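PDB 4LRZ: PTS-dependent dihydroxyacetone kinase operon regulatory protein from Escherichia coli, which activates transcription of the dhaKLM operon from a sigma-70 promoter and represses its own expression. Local coordinates for residues 35-40 with 101-106; 47-52 with 78-83; 219-224 with 296-301. One frame throughout, in Å; residues are numbered along the deposited sequence.

Contact 1: residues 35-40 with 101-106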
loop_
_atom_site.group_PDB
_atom_site.type_symbol
_atom_site.label_atom_id
_atom_site.label_comp_id
_atom_site.label_asym_id
_atom_site.label_seq_id
_atom_site.Cartn_x
_atom_site.Cartn_y
_atom_site.Cartn_z
ATOM N N PRO F 35 15.066 -32.048 13.999
ATOM C CA PRO F 35 14.569 -30.692 14.245
ATOM C C PRO F 35 13.538 -30.595 15.386
ATOM O O PRO F 35 12.886 -31.597 15.780
ATOM C CB PRO F 35 13.863 -30.361 12.930
ATOM C CG PRO F 35 13.232 -31.678 12.566
ATOM C CD PRO F 35 14.387 -32.657 12.837
ATOM N N HIS F 36 13.405 -29.377 15.894
ATOM C CA HIS F 36 12.292 -29.005 16.748
ATOM C C HIS F 36 11.297 -28.431 15.739
ATOM O O HIS F 36 11.580 -27.427 15.086
ATOM C CB HIS F 36 12.745 -27.934 17.761
ATOM C CG HIS F 36 11.675 -27.518 18.719
ATOM N ND1 HIS F 36 11.038 -28.412 19.555
ATOM C CD2 HIS F 36 11.131 -26.307 18.979
ATOM C CE1 HIS F 36 10.128 -27.771 20.267
ATOM N NE2 HIS F 36 10.171 -26.490 19.946
ATOM N N GLN F 37 10.142 -29.078 15.620
ATOM C CA GLN F 37 9.286 -28.900 14.480
ATOM C C GLN F 37 7.859 -28.886 14.937
ATOM O O GLN F 37 7.400 -29.859 15.503
ATOM C CB GLN F 37 9.485 -30.062 13.497
ATOM C CG GLN F 37 9.044 -29.739 12.028
ATOM C CD GLN F 37 9.016 -30.971 11.127
ATOM O OE1 GLN F 37 9.803 -31.914 11.293
ATOM N NE2 GLN F 37 8.101 -30.974 10.179
ATOM N N ALA F 38 7.159 -27.789 14.689
ATOM C CA ALA F 38 5.739 -27.725 15.015
ATOM C C ALA F 38 4.994 -28.770 14.195
ATOM O O ALA F 38 5.408 -29.145 13.108
ATOM C CB ALA F 38 5.164 -26.334 14.803
ATOM N N GLN F 39 3.864 -29.195 14.723
ATOM C CA GLN F 39 3.340 -30.507 14.446
ATOM C C GLN F 39 1.826 -30.485 14.401
ATOM O O GLN F 39 1.199 -29.712 15.125
ATOM C CB GLN F 39 3.782 -31.407 15.607
ATOM C CG GLN F 39 4.264 -32.800 15.218
ATOM C CD GLN F 39 3.714 -33.883 16.165
ATOM O OE1 GLN F 39 4.268 -34.987 16.256
ATOM N NE2 GLN F 39 2.608 -33.569 16.863
ATOM N N GLY F 40 1.250 -31.340 13.556
ATOM C CA GLY F 40 -0.194 -31.613 13.527
ATOM C C GLY F 40 -1.082 -30.389 13.686
ATOM O O GLY F 40 -1.310 -29.639 12.707
ATOM N N GLY F 101 16.800 -31.317 8.266
ATOM C CA GLY F 101 15.737 -30.951 9.219
ATOM C C GLY F 101 14.855 -29.731 8.928
ATOM O O GLY F 101 13.922 -29.407 9.716
ATOM N N PHE F 102 15.101 -29.034 7.821
ATOM C CA PHE F 102 14.304 -27.853 7.547
ATOM C C PHE F 102 13.063 -28.245 6.745
ATOM O O PHE F 102 13.172 -28.563 5.584
ATOM C CB PHE F 102 15.109 -26.826 6.765
ATOM C CG PHE F 102 16.334 -26.304 7.469
ATOM C CD1 PHE F 102 17.591 -26.697 7.060
ATOM C CD2 PHE F 102 16.225 -25.382 8.492
ATOM C CE1 PHE F 102 18.753 -26.186 7.671
ATOM C CE2 PHE F 102 17.366 -24.864 9.107
ATOM C CZ PHE F 102 18.636 -25.277 8.695
ATOM N N ASN F 103 11.891 -28.240 7.375
ATOM C CA ASN F 103 10.631 -28.613 6.753
ATOM C C ASN F 103 9.644 -27.564 7.194
ATOM O O ASN F 103 9.979 -26.723 7.997
ATOM C CB ASN F 103 10.160 -29.963 7.289
ATOM C CG ASN F 103 11.109 -31.087 6.957
ATOM O OD1 ASN F 103 11.275 -31.461 5.779
ATOM N ND2 ASN F 103 11.746 -31.641 7.989
ATOM N N ASP F 104 8.415 -27.622 6.690
ATOM C CA ASP F 104 7.336 -26.795 7.227
ATOM C C ASP F 104 7.224 -27.060 8.730
ATOM O O ASP F 104 7.239 -28.203 9.166
ATOM C CB ASP F 104 5.993 -27.117 6.572
ATOM C CG ASP F 104 5.915 -26.673 5.136
ATOM O OD1 ASP F 104 4.946 -27.078 4.482
ATOM O OD2 ASP F 104 6.806 -25.958 4.642
ATOM N N GLY F 105 7.116 -25.988 9.502
ATOM C CA GLY F 105 7.078 -26.088 10.970
ATOM C C GLY F 105 8.365 -26.216 11.763
ATOM O O GLY F 105 8.298 -26.198 12.999
ATOM N N THR F 106 9.520 -26.391 11.113
ATOM C CA THR F 106 10.808 -26.419 11.814
ATOM C C THR F 106 11.095 -25.016 12.358
ATOM O O THR F 106 10.976 -24.022 11.602
ATOM C CB THR F 106 11.934 -26.763 10.837
ATOM O OG1 THR F 106 11.778 -28.110 10.395
ATOM C CG2 THR F 106 13.331 -26.621 11.468
#
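Q37 and T106 form a single beta bridge where the loop leading into helix 40-49 runs past the loop after helix 91-99, in the GAF region of the sensor domain. The second loop turns twice: G101 ends the preceding helix in a Schellman motif, and N103 to T106 make a type II beta turn with T106 N bonded to N103 O. Across the bridge, A38 N donates to G105 O at 2.6 Å, while Q37 CA brings its hydrogen to the same oxygen. G105 O thus takes one N-H bond and one CA-H...O contact, both from the backbone of Q37-A38. A side chain at G105 would run into A38 O. Q37 turns its CG anti to the backbone N (chi1 -158°) and runs out extended over the turn, where NE2 reaches D104 O at 3.1 Å, nearly in line with the C=O. An alanine here is likely to leave D104 O without this donor and uncover the flank of T106, which Q37 CG touches at 3.6 Å from OG1. The polar end of N103 is held outside the pair, OD1 bonding to S98 OG. P35 packs CB on G101 O at 3.4 Å. The T106 hydroxyl works both ways: OG1 accepts from N103 N at 3.0 Å and donates to G101 O at 2.6 Å, within the carbonyl plane.

Contact 2: residues 47-52 with 78-83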
loop_
_atom_site.group_PDB
_atom_site.type_symbol
_atom_site.label_atom_id
_atom_site.label_comp_id
_atom_site.label_asym_id
_atom_site.label_seq_id
_atom_site.Cartn_x
_atom_site.Cartn_y
_atom_site.Cartn_z
ATOM N N TYR F 47 -0.151 -21.676 11.220
ATOM C CA TYR F 47 -0.384 -21.440 9.802
ATOM C C TYR F 47 -1.623 -20.577 9.641
ATOM O O TYR F 47 -1.581 -19.540 8.962
ATOM C CB TYR F 47 -0.549 -22.779 9.088
ATOM C CG TYR F 47 -0.440 -22.759 7.576
ATOM C CD1 TYR F 47 0.790 -22.964 6.939
ATOM C CD2 TYR F 47 -1.580 -22.582 6.774
ATOM C CE1 TYR F 47 0.897 -22.987 5.540
ATOM C CE2 TYR F 47 -1.484 -22.587 5.359
ATOM C CZ TYR F 47 -0.236 -22.789 4.761
ATOM O OH TYR F 47 -0.133 -22.791 3.393
ATOM N N ARG F 48 -2.701 -20.970 10.317
ATOM C CA ARG F 48 -3.936 -20.214 10.322
ATOM C C ARG F 48 -3.766 -18.750 10.763
ATOM O O ARG F 48 -4.235 -17.854 10.065
ATOM C CB ARG F 48 -5.040 -20.951 11.135
ATOM C CG ARG F 48 -6.221 -20.075 11.673
ATOM C CD ARG F 48 -7.490 -20.896 12.110
ATOM N NE ARG F 48 -7.164 -22.290 12.419
ATOM C CZ ARG F 48 -6.812 -22.752 13.625
ATOM N NH1 ARG F 48 -6.758 -21.943 14.687
ATOM N NH2 ARG F 48 -6.502 -24.038 13.769
ATOM N N ARG F 49 -3.123 -18.468 11.887
ATOM C CA ARG F 49 -3.046 -17.051 12.294
ATOM C C ARG F 49 -2.050 -16.189 11.471
ATOM O O ARG F 49 -2.060 -14.949 11.539
ATOM C CB ARG F 49 -2.791 -16.900 13.794
ATOM C CG ARG F 49 -1.465 -17.407 14.213
ATOM C CD ARG F 49 -1.016 -16.981 15.637
ATOM N NE ARG F 49 0.420 -17.290 15.648
ATOM C CZ ARG F 49 1.402 -16.390 15.517
ATOM N NH1 ARG F 49 2.684 -16.811 15.448
ATOM N NH2 ARG F 49 1.103 -15.075 15.468
ATOM N N LYS F 50 -1.218 -16.843 10.682
ATOM C CA LYS F 50 -0.298 -16.123 9.819
ATOM C C LYS F 50 -0.814 -15.942 8.367
ATOM O O LYS F 50 -0.095 -15.439 7.515
ATOM C CB LYS F 50 1.055 -16.794 9.898
ATOM C CG LYS F 50 1.637 -16.657 11.318
ATOM C CD LYS F 50 2.536 -15.492 11.283
ATOM C CE LYS F 50 2.197 -14.417 12.223
ATOM N NZ LYS F 50 2.869 -13.246 11.579
ATOM N N LYS F 51 -2.069 -16.346 8.140
ATOM C CA LYS F 51 -2.720 -16.406 6.852
ATOM C C LYS F 51 -2.477 -15.131 6.014
ATOM O O LYS F 51 -1.992 -15.219 4.885
ATOM C CB LYS F 51 -4.228 -16.632 7.047
ATOM C CG LYS F 51 -5.021 -16.981 5.745
ATOM C CD LYS F 51 -6.521 -16.473 5.808
ATOM C CE LYS F 51 -7.540 -17.540 6.208
ATOM N NZ LYS F 51 -7.895 -18.531 5.112
ATOM N N ALA F 52 -2.758 -13.967 6.600
ATOM C CA ALA F 52 -2.672 -12.722 5.881
ATOM C C ALA F 52 -1.263 -12.521 5.313
ATOM O O ALA F 52 -1.106 -12.341 4.103
ATOM C CB ALA F 52 -3.137 -11.547 6.747
ATOM N N LEU F 78 9.186 -17.401 7.205
ATOM C CA LEU F 78 9.141 -17.804 8.602
ATOM C C LEU F 78 8.247 -16.826 9.371
ATOM O O LEU F 78 8.203 -15.624 9.015
ATOM C CB LEU F 78 10.537 -17.864 9.234
ATOM C CG LEU F 78 11.623 -18.746 8.564
ATOM C CD1 LEU F 78 12.424 -17.925 7.551
ATOM C CD2 LEU F 78 12.578 -19.294 9.582
ATOM N N ASP F 79 7.586 -17.311 10.441
ATOM C CA ASP F 79 6.776 -16.417 11.288
ATOM C C ASP F 79 7.662 -15.628 12.250
ATOM O O ASP F 79 8.879 -15.789 12.200
ATOM C CB ASP F 79 5.627 -17.149 11.987
ATOM C CG ASP F 79 6.072 -17.924 13.185
ATOM O OD1 ASP F 79 7.281 -18.000 13.495
ATOM O OD2 ASP F 79 5.184 -18.435 13.897
ATOM N N GLU F 80 7.084 -14.800 13.129
ATOM C CA GLU F 80 7.943 -14.042 14.018
ATOM C C GLU F 80 8.777 -14.891 14.987
ATOM O O GLU F 80 9.668 -14.344 15.607
ATOM C CB GLU F 80 7.259 -12.922 14.834
ATOM C CG GLU F 80 5.771 -12.913 15.346
ATOM C CD GLU F 80 4.933 -14.168 15.199
ATOM O OE1 GLU F 80 4.578 -14.760 16.227
ATOM O OE2 GLU F 80 4.563 -14.521 14.065
ATOM N N THR F 81 8.486 -16.185 15.150
ATOM C CA THR F 81 9.287 -17.016 16.088
ATOM C C THR F 81 10.305 -17.894 15.356
ATOM O O THR F 81 10.712 -18.909 15.891
ATOM C CB THR F 81 8.405 -17.944 16.985
ATOM O OG1 THR F 81 8.010 -19.090 16.229
ATOM C CG2 THR F 81 7.123 -17.229 17.505
ATOM N N ALA F 82 10.659 -17.534 14.114
ATOM C CA ALA F 82 11.515 -18.374 13.294
ATOM C C ALA F 82 10.932 -19.750 12.910
ATOM O O ALA F 82 11.686 -20.687 12.645
ATOM C CB ALA F 82 12.848 -18.566 13.956
ATOM N N CYS F 83 9.617 -19.898 12.910
ATOM C CA CYS F 83 9.029 -21.149 12.459
ATOM C C CYS F 83 8.788 -21.095 10.954
ATOM O O CYS F 83 8.138 -20.135 10.458
ATOM C CB CYS F 83 7.705 -21.383 13.187
ATOM S SG CYS F 83 6.942 -23.000 12.867
#
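R49 and K50, at the junction between helices 40-49 and 51-66, meet D79 and E80 at the turn that follows strand 74-79 of the GAF sheet, and the four make a salt-bridge network. The close-packed part is around K50 and D79, both buried. Their side chains cross at about a right angle, K50 CD lying 3.6 Å from D79 CB, and L85 of strand 84-89 packs against both. K50 bends at chi2 and chi3, which carries NZ to T158 OG1 for a hydrogen bond and leaves it 3.3 Å from E80 OE2 as a salt bridge.

D79 is fixed by its own turn: OD1 takes T81 N at 2.7 Å, an Asx turn, and also accepts from C83 N and T81 OG1, the hydroxyl using the syn lone pair. The other oxygen, OD2, forms a longer salt bridge with R49 NH1, 3.4 Å away.

The outer side is looser. R49 is exposed and extended from CG to NE, and its NH1 meets E80 OE1 at 2.9 Å on the syn lone pair; the bond to OE2 is weak. Guanidinium and carboxylate planes stand 88° apart, so the two groups do not pair as a flat two-pronged bridge, and K50 CG lies over one guanidinium face. With two cations facing two carboxylates, the charges probably offset one another, and the clustered bases would favour both acids staying ionised.

Contact 3: residues 219-224 with 296-301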
loop_
_atom_site.group_PDB
_atom_site.type_symbol
_atom_site.label_atom_id
_atom_site.label_comp_id
_atom_site.label_asym_id
_atom_site.label_seq_id
_atom_site.Cartn_x
_atom_site.Cartn_y
_atom_site.Cartn_z
ATOM N N TRP F 219 -22.626 15.730 -4.198
ATOM C CA TRP F 219 -21.983 15.442 -5.465
ATOM C C TRP F 219 -20.514 15.876 -5.589
ATOM O O TRP F 219 -19.990 16.668 -4.790
ATOM C CB TRP F 219 -22.846 15.915 -6.643
ATOM C CG TRP F 219 -23.023 17.383 -6.731
ATOM C CD1 TRP F 219 -22.249 18.254 -7.439
ATOM C CD2 TRP F 219 -24.028 18.180 -6.083
ATOM N NE1 TRP F 219 -22.709 19.535 -7.284
ATOM C CE2 TRP F 219 -23.796 19.523 -6.454
ATOM C CE3 TRP F 219 -25.105 17.888 -5.232
ATOM C CZ2 TRP F 219 -24.609 20.575 -6.023
ATOM C CZ3 TRP F 219 -25.907 18.929 -4.791
ATOM C CH2 TRP F 219 -25.650 20.264 -5.187
ATOM N N ASP F 220 -19.902 15.322 -6.632
ATOM C CA ASP F 220 -18.499 15.409 -7.048
ATOM C C ASP F 220 -18.124 16.740 -7.656
ATOM O O ASP F 220 -19.020 17.469 -8.038
ATOM C CB ASP F 220 -18.329 14.412 -8.214
ATOM C CG ASP F 220 -17.396 13.367 -7.875
ATOM O OD1 ASP F 220 -17.183 12.417 -8.638
ATOM O OD2 ASP F 220 -16.828 13.530 -6.794
ATOM N N GLU F 221 -16.819 17.008 -7.813
ATOM C CA GLU F 221 -16.343 18.168 -8.633
ATOM C C GLU F 221 -16.558 17.865 -10.103
ATOM O O GLU F 221 -16.413 18.738 -10.950
ATOM C CB GLU F 221 -14.851 18.498 -8.429
ATOM C CG GLU F 221 -13.870 17.489 -9.062
ATOM C CD GLU F 221 -13.661 16.218 -8.203
ATOM O OE1 GLU F 221 -14.271 16.098 -7.112
ATOM O OE2 GLU F 221 -12.888 15.333 -8.613
ATOM N N GLN F 222 -16.868 16.608 -10.382
ATOM C CA GLN F 222 -17.178 16.152 -11.715
ATOM C C GLN F 222 -18.674 16.149 -11.973
ATOM O O GLN F 222 -19.086 15.726 -13.033
ATOM C CB GLN F 222 -16.640 14.737 -11.917
ATOM C CG GLN F 222 -15.104 14.640 -11.887
ATOM C CD GLN F 222 -14.439 15.213 -13.153
ATOM O OE1 GLN F 222 -14.156 14.477 -14.097
ATOM N NE2 GLN F 222 -14.208 16.524 -13.174
ATOM N N GLY F 223 -19.498 16.568 -11.020
ATOM C CA GLY F 223 -20.961 16.536 -11.205
ATOM C C GLY F 223 -21.712 15.254 -10.816
ATOM O O GLY F 223 -22.939 15.211 -10.904
ATOM N N ASN F 224 -20.989 14.223 -10.371
ATOM C CA ASN F 224 -21.557 12.899 -10.058
ATOM C C ASN F 224 -21.965 12.700 -8.603
ATOM O O ASN F 224 -21.187 12.983 -7.668
ATOM C CB ASN F 224 -20.561 11.835 -10.442
ATOM C CG ASN F 224 -20.284 11.863 -11.893
ATOM O OD1 ASN F 224 -21.197 12.137 -12.675
ATOM N ND2 ASN F 224 -19.028 11.646 -12.281
ATOM N N GLY F 296 -10.928 20.230 -6.991
ATOM C CA GLY F 296 -12.166 20.910 -7.352
ATOM C C GLY F 296 -13.099 21.073 -6.152
ATOM O O GLY F 296 -12.769 20.713 -5.007
ATOM N N THR F 297 -14.275 21.620 -6.408
ATOM C CA THR F 297 -15.228 21.819 -5.336
ATOM C C THR F 297 -16.297 20.752 -5.433
ATOM O O THR F 297 -16.764 20.452 -6.515
ATOM C CB THR F 297 -15.851 23.244 -5.377
ATOM O OG1 THR F 297 -14.796 24.199 -5.536
ATOM C CG2 THR F 297 -16.636 23.552 -4.094
ATOM N N SER F 298 -16.626 20.162 -4.291
ATOM C CA SER F 298 -17.720 19.231 -4.125
ATOM C C SER F 298 -18.769 19.941 -3.273
ATOM O O SER F 298 -18.459 20.963 -2.613
ATOM C CB SER F 298 -17.237 17.982 -3.384
ATOM O OG SER F 298 -16.449 17.169 -4.220
ATOM N N PHE F 299 -19.988 19.384 -3.253
ATOM C CA PHE F 299 -21.098 19.996 -2.545
ATOM C C PHE F 299 -21.888 19.041 -1.691
ATOM O O PHE F 299 -22.009 17.869 -2.005
ATOM C CB PHE F 299 -22.024 20.706 -3.526
ATOM C CG PHE F 299 -21.374 21.871 -4.220
ATOM C CD1 PHE F 299 -21.322 23.128 -3.603
ATOM C CD2 PHE F 299 -20.777 21.708 -5.480
ATOM C CE1 PHE F 299 -20.714 24.212 -4.239
ATOM C CE2 PHE F 299 -20.152 22.801 -6.133
ATOM C CZ PHE F 299 -20.121 24.052 -5.505
ATOM N N ILE F 300 -22.380 19.548 -0.570
ATOM C CA ILE F 300 -23.421 18.859 0.160
ATOM C C ILE F 300 -24.640 19.752 0.236
ATOM O O ILE F 300 -24.518 20.939 0.525
ATOM C CB ILE F 300 -23.025 18.489 1.574
ATOM C CG1 ILE F 300 -21.882 17.487 1.548
ATOM C CG2 ILE F 300 -24.263 17.884 2.308
ATOM C CD1 ILE F 300 -21.414 17.106 2.938
ATOM N N LEU F 301 -25.799 19.171 -0.039
ATOM C CA LEU F 301 -27.061 19.876 0.069
ATOM C C LEU F 301 -27.926 19.170 1.066
ATOM O O LEU F 301 -28.205 17.974 0.919
ATOM C CB LEU F 301 -27.751 19.965 -1.288
ATOM C CG LEU F 301 -29.164 20.530 -1.346
ATOM C CD1 LEU F 301 -29.153 22.037 -1.089
ATOM C CD2 LEU F 301 -29.775 20.234 -2.682
#
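W219 and F299 face each other as an antiparallel hydrogen-bonded pair in the five-stranded sheet of the PAS fold, where strand 215-219 ends beside strand 296-304. Two backbone bonds close the pair: W219 N donates to F299 O and F299 N to W219 O, each 3.1 Å long, the second the straighter at 167°. F299 O has a further donor in S218 OG. Beyond the pair the chain leaves the sheet through a type I turn, D220 to G223, the hairpin turn into strand 225-228.

The apolar contacts gather on the W219 ring. Its CG sits between the backbone N and the carbonyl carbon (chi1 66°), which swings the indole over the neighbouring strand. F299 CB then lies over one face of the indole, 3.8 Å from the centroid of the six-membered ring, a CH-pi contact. The F299 ring itself follows obliquely, at 33° to the indole, bringing CD2 to 3.4 Å from W219 NE1. Farther along, L301 CB approaches W219 CZ3 at 4.1 Å. I262 and L258 of helix 256-264 pack on W219 and L301 respectively, so this part belongs to the core between sheet and helix.

At the other end the meeting is more polar. S298 sets CB against W219 O at 3.4 Å, while the E221 carboxylate is engaged by another chain: OE1 makes a salt bridge with R200 of the second subunit, and S298 packs on that same arginine. The turn thus contributes to the subunit interface. G296 leaves room for E221, because a side chain there would strike E221 CB. The last link is a CA-H...O contact, with E221 CA 3.1 Å from T297 O.

How the contacts relate
Contacts 1 and 2 are neighbours in the GAF part: contact 2 is nested in the loop that contact 1 closes, their centres lie about 13 Å apart, and they touch where G105 O and A38 CB pack on C83 SG. They hold the two ends of helix 40-49 against the body of the domain, but one relies on backbone and amide bonds between loops, the other on charges, partly open to solvent. Contact 3 belongs to the PAS part, its centre about 58 Å from that of contact 1 and on the opposite side of the chain's centre. It combines strand pairing with a buried aromatic core, and it also meets the second subunit, through a salt bridge and packing.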